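Long-range contacts in chromosome partition protein Smc (Pyrococcus furiosus, PDB 3KTA), which probably serves in chromosome condensation and partitioning, its N-terminal piece here forming part of an ABC-type ATPase head that binds nucleotide: residues V82-N87 with V100-R105; E5-K10 with I22-G27. All blocks are in the same frame, centred on the assembly; numbering follows the deposited sequence.

Contact 1 (V82-N87 with V100-R105); sequences VAIYFN and VVIRRR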
ATOM      1  N   VAL A  82     -13.740 -10.859   6.939  1.00 14.11           N
ATOM      2  CA  VAL A  82     -13.429  -9.440   6.832  1.00 14.03           C
ATOM      3  C   VAL A  82     -14.507  -8.764   6.002  1.00 13.13           C
ATOM      4  O   VAL A  82     -14.913  -9.289   4.958  1.00 15.51           O
ATOM      5  CB  VAL A  82     -12.055  -9.215   6.171  1.00 15.45           C
ATOM      6  CG1 VAL A  82     -11.747  -7.716   6.035  1.00 14.90           C
ATOM      7  CG2 VAL A  82     -10.965  -9.901   7.000  1.00 14.64           C
ATOM      8  N   ALA A  83     -14.981  -7.621   6.489  1.00 15.21           N
ATOM      9  CA  ALA A  83     -15.842  -6.755   5.698  1.00 15.22           C
ATOM     10  C   ALA A  83     -15.124  -5.437   5.454  1.00 14.67           C
ATOM     11  O   ALA A  83     -14.513  -4.873   6.365  1.00 15.81           O
ATOM     12  CB  ALA A  83     -17.166  -6.514   6.403  1.00 17.62           C
ATOM     13  N   ILE A  84     -15.187  -4.950   4.219  1.00 14.04           N
ATOM     14  CA  ILE A  84     -14.591  -3.671   3.885  1.00 12.83           C
ATOM     15  C   ILE A  84     -15.688  -2.723   3.382  1.00 14.51           C
ATOM     16  O   ILE A  84     -16.536  -3.113   2.565  1.00 15.24           O
ATOM     17  CB  ILE A  84     -13.426  -3.839   2.869  1.00 12.71           C
ATOM     18  CG1 ILE A  84     -12.686  -2.506   2.677  1.00 14.52           C
ATOM     19  CG2 ILE A  84     -13.934  -4.418   1.518  1.00 13.98           C
ATOM     20  CD1 ILE A  84     -11.365  -2.657   1.914  1.00 14.61           C
ATOM     21  N   TYR A  85     -15.710  -1.511   3.922  1.00 12.93           N
ATOM     22  CA  TYR A  85     -16.746  -0.524   3.581  1.00 14.21           C
ATOM     23  C   TYR A  85     -16.116   0.594   2.750  1.00 16.13           C
ATOM     24  O   TYR A  85     -15.251   1.337   3.244  1.00 14.78           O
ATOM     25  CB  TYR A  85     -17.377   0.042   4.863  1.00 15.80           C
ATOM     26  CG  TYR A  85     -18.173  -0.983   5.645  1.00 15.85           C
ATOM     27  CD1 TYR A  85     -17.540  -2.026   6.306  1.00 15.67           C
ATOM     28  CD2 TYR A  85     -19.553  -0.923   5.695  1.00 21.13           C
ATOM     29  CE1 TYR A  85     -18.261  -2.984   7.015  1.00 20.70           C
ATOM     30  CE2 TYR A  85     -20.287  -1.876   6.399  1.00 22.61           C
ATOM     31  CZ  TYR A  85     -19.635  -2.902   7.053  1.00 24.04           C
ATOM     32  OH  TYR A  85     -20.360  -3.849   7.757  1.00 27.19           O
ATOM     33  N   PHE A  86     -16.522   0.705   1.485  1.00 14.45           N
ATOM     34  CA  PHE A  86     -16.021   1.771   0.627  1.00 13.24           C
ATOM     35  C   PHE A  86     -17.019   2.909   0.527  1.00 13.99           C
ATOM     36  O   PHE A  86     -18.212   2.689   0.285  1.00 16.61           O
ATOM     37  CB  PHE A  86     -15.767   1.265  -0.787  1.00 14.20           C
ATOM     38  CG  PHE A  86     -14.525   0.450  -0.934  1.00 12.98           C
ATOM     39  CD1 PHE A  86     -14.589  -0.942  -0.927  1.00 15.99           C
ATOM     40  CD2 PHE A  86     -13.293   1.071  -1.109  1.00 13.82           C
ATOM     41  CE1 PHE A  86     -13.438  -1.708  -1.081  1.00 12.88           C
ATOM     42  CE2 PHE A  86     -12.139   0.310  -1.271  1.00 13.95           C
ATOM     43  CZ  PHE A  86     -12.212  -1.068  -1.248  1.00 11.21           C
ATOM     44  N   ASN A  87     -16.531   4.133   0.659  1.00 13.49           N
ATOM     45  CA  ASN A  87     -17.313   5.269   0.200  1.00 15.87           C
ATOM     46  C   ASN A  87     -17.283   5.324  -1.332  1.00 15.53           C
ATOM     47  O   ASN A  87     -16.213   5.310  -1.940  1.00 15.03           O
ATOM     48  CB  ASN A  87     -16.777   6.566   0.804  1.00 15.77           C
ATOM     49  CG  ASN A  87     -17.618   7.758   0.430  1.00 18.12           C
ATOM     50  OD1 ASN A  87     -17.695   8.123  -0.735  1.00 16.31           O
ATOM     51  ND2 ASN A  87     -18.249   8.376   1.422  1.00 21.46           N
ATOM     52  N   VAL A 100     -20.305   0.823  -0.869  1.00 16.93           N
ATOM     53  CA  VAL A 100     -20.089  -0.506  -1.424  1.00 15.35           C
ATOM     54  C   VAL A 100     -19.416  -1.345  -0.358  1.00 15.77           C
ATOM     55  O   VAL A 100     -18.317  -1.006   0.088  1.00 16.63           O
ATOM     56  CB  VAL A 100     -19.203  -0.465  -2.687  1.00 16.28           C
ATOM     57  CG1 VAL A 100     -18.778  -1.879  -3.115  1.00 16.11           C
ATOM     58  CG2 VAL A 100     -19.929   0.270  -3.833  1.00 17.94           C
ATOM     59  N   VAL A 101     -20.078  -2.425   0.056  1.00 15.55           N
ATOM     60  CA  VAL A 101     -19.576  -3.264   1.144  1.00 15.18           C
ATOM     61  C   VAL A 101     -19.238  -4.620   0.555  1.00 16.33           C
ATOM     62  O   VAL A 101     -20.088  -5.274  -0.070  1.00 16.88           O
ATOM     63  CB  VAL A 101     -20.634  -3.445   2.268  1.00 16.49           C
ATOM     64  CG1 VAL A 101     -20.061  -4.276   3.446  1.00 16.85           C
ATOM     65  CG2 VAL A 101     -21.125  -2.094   2.778  1.00 20.49           C
ATOM     66  N   ILE A 102     -18.002  -5.054   0.759  1.00 15.29           N
ATOM     67  CA  ILE A 102     -17.579  -6.373   0.326  1.00 12.48           C
ATOM     68  C   ILE A 102     -17.185  -7.184   1.560  1.00 14.94           C
ATOM     69  O   ILE A 102     -16.510  -6.672   2.454  1.00 15.36           O
ATOM     70  CB  ILE A 102     -16.401  -6.287  -0.653  1.00 13.91           C
ATOM     71  CG1 ILE A 102     -16.834  -5.591  -1.947  1.00 14.78           C
ATOM     72  CG2 ILE A 102     -15.846  -7.662  -0.944  1.00 15.60           C
ATOM     73  CD1 ILE A 102     -15.669  -5.230  -2.865  1.00 18.96           C
ATOM     74  N   ARG A 103     -17.637  -8.435   1.622  1.00 13.90           N
ATOM     75  CA  ARG A 103     -17.326  -9.297   2.758  1.00 14.12           C
ATOM     76  C   ARG A 103     -16.817 -10.626   2.233  1.00 16.34           C
ATOM     77  O   ARG A 103     -17.337 -11.144   1.246  1.00 15.18           O
ATOM     78  CB  ARG A 103     -18.566  -9.529   3.637  1.00 16.38           C
ATOM     79  CG  ARG A 103     -18.325 -10.472   4.804  1.00 19.35           C
ATOM     80  CD  ARG A 103     -19.279 -10.180   5.958  1.00 24.69           C
ATOM     81  NE  ARG A 103     -20.681 -10.266   5.561  1.00 25.47           N
ATOM     82  CZ  ARG A 103     -21.462 -11.318   5.796  1.00 28.10           C
ATOM     83  NH1 ARG A 103     -20.979 -12.389   6.417  1.00 25.39           N
ATOM     84  NH2 ARG A 103     -22.733 -11.299   5.402  1.00 27.16           N
ATOM     85  N   ARG A 104     -15.796 -11.164   2.894  1.00 13.32           N
ATOM     86  CA  ARG A 104     -15.275 -12.482   2.577  1.00 15.08           C
ATOM     87  C   ARG A 104     -15.151 -13.282   3.861  1.00 16.46           C
ATOM     88  O   ARG A 104     -14.652 -12.786   4.879  1.00 16.55           O
ATOM     89  CB  ARG A 104     -13.907 -12.406   1.897  1.00 14.65           C
ATOM     90  CG  ARG A 104     -13.391 -13.760   1.463  1.00 16.29           C
ATOM     91  CD  ARG A 104     -11.959 -13.677   0.952  1.00 17.67           C
ATOM     92  NE  ARG A 104     -11.417 -14.987   0.581  1.00 19.18           N
ATOM     93  CZ  ARG A 104     -10.227 -15.159   0.018  1.00 20.33           C
ATOM     94  NH1 ARG A 104      -9.457 -14.103  -0.234  1.00 18.06           N
ATOM     95  NH2 ARG A 104      -9.795 -16.383  -0.295  1.00 23.18           N
ATOM     96  N   ARG A 105     -15.599 -14.528   3.809  1.00 15.89           N
ATOM     97  CA  ARG A 105     -15.481 -15.409   4.962  1.00 18.48           C
ATOM     98  C   ARG A 105     -14.788 -16.688   4.505  1.00 20.03           C
ATOM     99  O   ARG A 105     -15.166 -17.267   3.489  1.00 22.04           O
ATOM    100  CB  ARG A 105     -16.873 -15.714   5.529  1.00 19.72           C
ATOM    101  CG  ARG A 105     -16.883 -16.677   6.693  1.00 23.27           C
ATOM    102  CD  ARG A 105     -18.311 -17.007   7.114  1.00 21.32           C
ATOM    103  NE  ARG A 105     -19.019 -15.876   7.698  1.00 23.37           N
ATOM    104  CZ  ARG A 105     -20.243 -15.958   8.210  1.00 23.68           C
ATOM    105  NH1 ARG A 105     -20.882 -17.116   8.188  1.00 27.14           N
ATOM    106  NH2 ARG A 105     -20.832 -14.890   8.728  1.00 27.19           N
TER
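V82, I84 and F86 of strand 80-87 pair with R104, I102 and V100 of strand 99-106, two backbone hydrogen bonds to each pair, in an antiparallel β-hairpin whose segment axes run 168° to each other, 4.7 Å apart at closest approach. All six N-H groups donate to the partner's C=O; the shortest bonds, I84 N to I102 O and F86 N to V100 O, are both 2.8 Å. V82 O takes a second, weaker contact, 3.3 Å from R103 CA. The edges facing away are used as well: A83 and Y85 bond to strand 3-10 through their backbones and V101 to N117.

On the face carrying Y85, V101 lies alongside the tyrosine. Its CG1 stands over the ring, 3.9 Å from the centroid and 15° off the normal, a CH-π contact, while CG2 comes within 3.5 Å of Y85 CD2. With CG1 anti to the backbone N (chi1 -177°), both methyls of V101 reach the ring. The phenol OH is hydrogen-bonded to E8, and R103, bent at chi3, forms a salt bridge with E81 and a cation-π contact with W115.

The other face is mostly apolar. I84 CG2 meets I102 CB at 3.8 Å, and V82 and I84 continue onto helix 39-49. V100 O, acceptor of F86 N, also lies at the F86 ring edge, in plane. R104 extends from this buried face, its NH1 hydrogen-bonded to F48 O and G52 O and its NE to S112 OG. The N-H and C=O groups of the six paired residues are thus used up between the two strands, and the buried guanidinium, whose acceptors named here are all uncharged, would probably keep its charge while tying the hairpin to the last turn of helix 39-49 and the residues just after it.

Contact 2 (E5-K10 with I22-G27); sequences EKLELK and IPFSKG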
ATOM      1  N   GLU A   5     -13.778   3.370   4.192  1.00 12.71           N
ATOM      2  CA  GLU A   5     -14.294   3.995   5.406  1.00 12.62           C
ATOM      3  C   GLU A   5     -13.849   3.207   6.630  1.00 15.05           C
ATOM      4  O   GLU A   5     -13.382   3.778   7.619  1.00 14.57           O
ATOM      5  CB  GLU A   5     -15.822   4.139   5.319  1.00 14.03           C
ATOM      6  CG  GLU A   5     -16.198   5.102   4.213  1.00 19.37           C
ATOM      7  CD  GLU A   5     -17.636   5.540   4.243  1.00 33.58           C
ATOM      8  OE1 GLU A   5     -18.516   4.653   4.324  1.00 38.20           O
ATOM      9  OE2 GLU A   5     -17.872   6.772   4.160  1.00 29.73           O
ATOM     10  N   LYS A   6     -13.951   1.887   6.543  1.00 14.91           N
ATOM     11  CA  LYS A   6     -13.562   1.031   7.659  1.00 14.76           C
ATOM     12  C   LYS A   6     -13.440  -0.425   7.240  1.00 14.77           C
ATOM     13  O   LYS A   6     -13.964  -0.835   6.191  1.00 13.87           O
ATOM     14  CB  LYS A   6     -14.574   1.136   8.810  1.00 15.26           C
ATOM     15  CG  LYS A   6     -15.973   0.593   8.455  1.00 15.29           C
ATOM     16  CD  LYS A   6     -16.908   0.693   9.652  1.00 18.72           C
ATOM     17  CE  LYS A   6     -18.288   0.143   9.286  1.00 21.88           C
ATOM     18  NZ  LYS A   6     -19.245   0.207  10.435  1.00 27.67           N
ATOM     19  N   LEU A   7     -12.747  -1.195   8.081  1.00 12.68           N
ATOM     20  CA  LEU A   7     -12.750  -2.653   8.046  1.00 13.62           C
ATOM     21  C   LEU A   7     -13.450  -3.204   9.285  1.00 16.16           C
ATOM     22  O   LEU A   7     -13.423  -2.594  10.358  1.00 16.83           O
ATOM     23  CB  LEU A   7     -11.327  -3.208   8.073  1.00 14.71           C
ATOM     24  CG  LEU A   7     -10.438  -2.967   6.867  1.00 15.72           C
ATOM     25  CD1 LEU A   7      -8.994  -3.245   7.238  1.00 14.91           C
ATOM     26  CD2 LEU A   7     -10.875  -3.858   5.696  1.00 16.22           C
ATOM     27  N   GLU A   8     -14.061  -4.367   9.129  1.00 17.24           N
ATOM     28  CA  GLU A   8     -14.565  -5.150  10.256  1.00 17.05           C
ATOM     29  C   GLU A   8     -13.940  -6.538  10.181  1.00 15.94           C
ATOM     30  O   GLU A   8     -14.103  -7.240   9.182  1.00 17.16           O
ATOM     31  CB  GLU A   8     -16.097  -5.231  10.215  1.00 16.60           C
ATOM     32  CG  GLU A   8     -16.755  -3.929  10.625  1.00 20.59           C
ATOM     33  CD  GLU A   8     -18.259  -3.944  10.488  0.87 22.46           C
ATOM     34  OE1 GLU A   8     -18.802  -4.918   9.930  0.95 26.28           O
ATOM     35  OE2 GLU A   8     -18.883  -2.952  10.913  0.81 23.54           O
ATOM     36  N   LEU A   9     -13.197  -6.909  11.225  1.00 15.38           N
ATOM     37  CA  LEU A   9     -12.512  -8.199  11.287  1.00 14.24           C
ATOM     38  C   LEU A   9     -13.170  -9.081  12.338  1.00 16.94           C
ATOM     39  O   LEU A   9     -13.356  -8.651  13.470  1.00 18.68           O
ATOM     40  CB  LEU A   9     -11.050  -8.010  11.701  1.00 15.85           C
ATOM     41  CG  LEU A   9     -10.050  -7.567  10.627  1.00 16.54           C
ATOM     42  CD1 LEU A   9     -10.432  -6.250  10.007  1.00 16.13           C
ATOM     43  CD2 LEU A   9      -8.637  -7.480  11.249  1.00 14.80           C
ATOM     44  N   LYS A  10     -13.481 -10.316  11.970  1.00 16.25           N
ATOM     45  CA  LYS A  10     -13.954 -11.296  12.940  1.00 17.37           C
ATOM     46  C   LYS A  10     -13.229 -12.625  12.749  1.00 18.67           C
ATOM     47  O   LYS A  10     -13.327 -13.258  11.691  1.00 18.97           O
ATOM     48  CB  LYS A  10     -15.470 -11.495  12.818  1.00 20.25           C
ATOM     49  CG  LYS A  10     -16.005 -12.535  13.816  1.00 25.71           C
ATOM     50  CD  LYS A  10     -17.487 -12.809  13.645  1.00 25.96           C
ATOM     51  CE  LYS A  10     -17.900 -13.957  14.554  1.00 31.79           C
ATOM     52  NZ  LYS A  10     -19.326 -14.336  14.386  1.00 30.71           N
ATOM     53  N   ILE A  22     -12.168  -1.180  12.422  1.00 14.39           N
ATOM     54  CA  ILE A  22     -10.984  -0.363  12.190  1.00 14.63           C
ATOM     55  C   ILE A  22     -11.299   0.740  11.183  1.00 13.31           C
ATOM     56  O   ILE A  22     -11.436   0.464   9.987  1.00 15.66           O
ATOM     57  CB  ILE A  22      -9.819  -1.211  11.657  1.00 14.91           C
ATOM     58  CG1 ILE A  22      -9.575  -2.425  12.559  1.00 15.84           C
ATOM     59  CG2 ILE A  22      -8.552  -0.343  11.502  1.00 15.42           C
ATOM     60  CD1 ILE A  22      -8.462  -3.339  12.061  1.00 15.88           C
ATOM     61  N   PRO A  23     -11.427   1.991  11.657  1.00 15.31           N
ATOM     62  CA  PRO A  23     -11.824   3.113  10.805  1.00 14.69           C
ATOM     63  C   PRO A  23     -10.609   3.799  10.210  1.00 14.49           C
ATOM     64  O   PRO A  23      -9.541   3.786  10.826  1.00 14.85           O
ATOM     65  CB  PRO A  23     -12.494   4.072  11.791  1.00 17.50           C
ATOM     66  CG  PRO A  23     -11.735   3.850  13.065  1.00 18.28           C
ATOM     67  CD  PRO A  23     -11.199   2.426  13.048  1.00 19.82           C
ATOM     68  N   PHE A  24     -10.779   4.400   9.038  1.00 14.06           N
ATOM     69  CA  PHE A  24      -9.700   5.120   8.370  1.00 13.28           C
ATOM     70  C   PHE A  24     -10.125   6.532   7.980  1.00 15.75           C
ATOM     71  O   PHE A  24     -11.289   6.778   7.674  1.00 17.83           O
ATOM     72  CB  PHE A  24      -9.258   4.383   7.107  1.00 15.91           C
ATOM     73  CG  PHE A  24      -8.725   3.026   7.373  1.00 12.69           C
ATOM     74  CD1 PHE A  24      -7.443   2.860   7.874  1.00 15.43           C
ATOM     75  CD2 PHE A  24      -9.500   1.903   7.140  1.00 17.20           C
ATOM     76  CE1 PHE A  24      -6.937   1.588   8.140  1.00 15.37           C
ATOM     77  CE2 PHE A  24      -8.999   0.629   7.400  1.00 18.66           C
ATOM     78  CZ  PHE A  24      -7.722   0.469   7.901  1.00 15.72           C
ATOM     79  N   SER A  25      -9.179   7.466   7.994  1.00 13.05           N
ATOM     80  CA  SER A  25      -9.425   8.781   7.418  1.00 13.14           C
ATOM     81  C   SER A  25      -9.535   8.659   5.901  1.00 15.09           C
ATOM     82  O   SER A  25      -8.873   7.826   5.304  1.00 14.22           O
ATOM     83  CB  SER A  25      -8.264   9.727   7.750  1.00 15.11           C
ATOM     84  OG  SER A  25      -8.403  10.939   7.027  1.00 15.72           O
ATOM     85  N   LYS A  26     -10.353   9.497   5.271  1.00 15.83           N
ATOM     86  CA  LYS A  26     -10.366   9.587   3.808  1.00 14.68           C
ATOM     87  C   LYS A  26      -8.989   9.985   3.267  1.00 14.76           C
ATOM     88  O   LYS A  26      -8.646   9.683   2.121  1.00 16.80           O
ATOM     89  CB  LYS A  26     -11.414  10.610   3.366  1.00 21.01           C
ATOM     90  CG  LYS A  26     -11.334  11.003   1.918  1.00 20.77           C
ATOM     91  CD  LYS A  26     -12.382  12.058   1.612  1.00 25.25           C
ATOM     92  CE  LYS A  26     -12.298  12.526   0.170  1.00 27.95           C
ATOM     93  NZ  LYS A  26     -13.443  13.435  -0.131  1.00 31.29           N
ATOM     94  N   GLY A  27      -8.201  10.641   4.114  1.00 13.09           N
ATOM     95  CA  GLY A  27      -6.876  11.105   3.743  1.00 13.87           C
ATOM     96  C   GLY A  27      -5.770  10.164   4.188  1.00 13.78           C
ATOM     97  O   GLY A  27      -5.640   9.052   3.678  1.00 13.84           O
TER
HETATM   98  O   HOH W   1     -13.752   6.308   9.198  1.00 29.80           O
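L7 and I22 form a hydrogen-bonded pair of a β-hairpin between strands 3-10 and 20-23, at one side of the antiparallel sheet of this SMC head piece. L7 N reaches I22 O and I22 N reaches L7 O, each at 2.8 Å. Beside them K6 and P23 make a non-hydrogen-bonded pair with their CA atoms 4.2 Å apart; the proline, lacking an N-H, falls where the pairing with strand 3-10 asks for none.

Beneath the pair the side chains are apolar. L7 puts CG at the edge of the F24 ring, in its plane and 3.9 Å from CE2; CD1 also touches CE2. F24 is turned there by chi1 -62°, with CG beside its backbone N. Farther along, L9 CD1 meets I22 CD1 at 4.1 Å. I42 and I46 of helix 39-49 back L7, I42 also touches I22, and A45 lies against L9; I137 of the second chain, probably the C-terminal piece that completes the ATPase head, packs on I22.

On the opposite face, K6 runs out extended to a salt bridge with E8, NZ to OE2 3.2 Å, and makes a cation-π contact with Y85. E5 and K6 both face Y85 in a classic β-bulge. Past P23 the segment leaves the sheet: S25 OG accepts from G27 N in an ST turn, and S25 O is hydrogen-bonded by Q119 of that second chain.

E5 O binds F24 N at 3.0 Å with the donor 36° out of the carbonyl plane, and a water donates both to this oxygen and to F24 O.

Overall arrangement
Contacts 1 and 2 are hairpins of one antiparallel sheet; along the chain contact 2 closes before contact 1 opens, with helix 39-49 between. Their centres are about 10 Å apart, and neighbouring strands 3-10 and 80-87 share probable hydrogen bonds, E5 N to Y85 O (2.7 Å) and E8 N to A83 O (2.8 Å). Strands 20-23, 3-10, 80-87 and 99-106 lie side by side in that order, with 112-116 and 119-121 beyond. The sheet thus backs helix 39-49, which starts at ATP-binding K39, S40 and N41, both contacts packing apolar side chains on it. Contact 2 is nearer the bound bis(adenosine)-5'-pentaphosphate: the L9 side chain is about 9 Å away, against about 12 Å for V82.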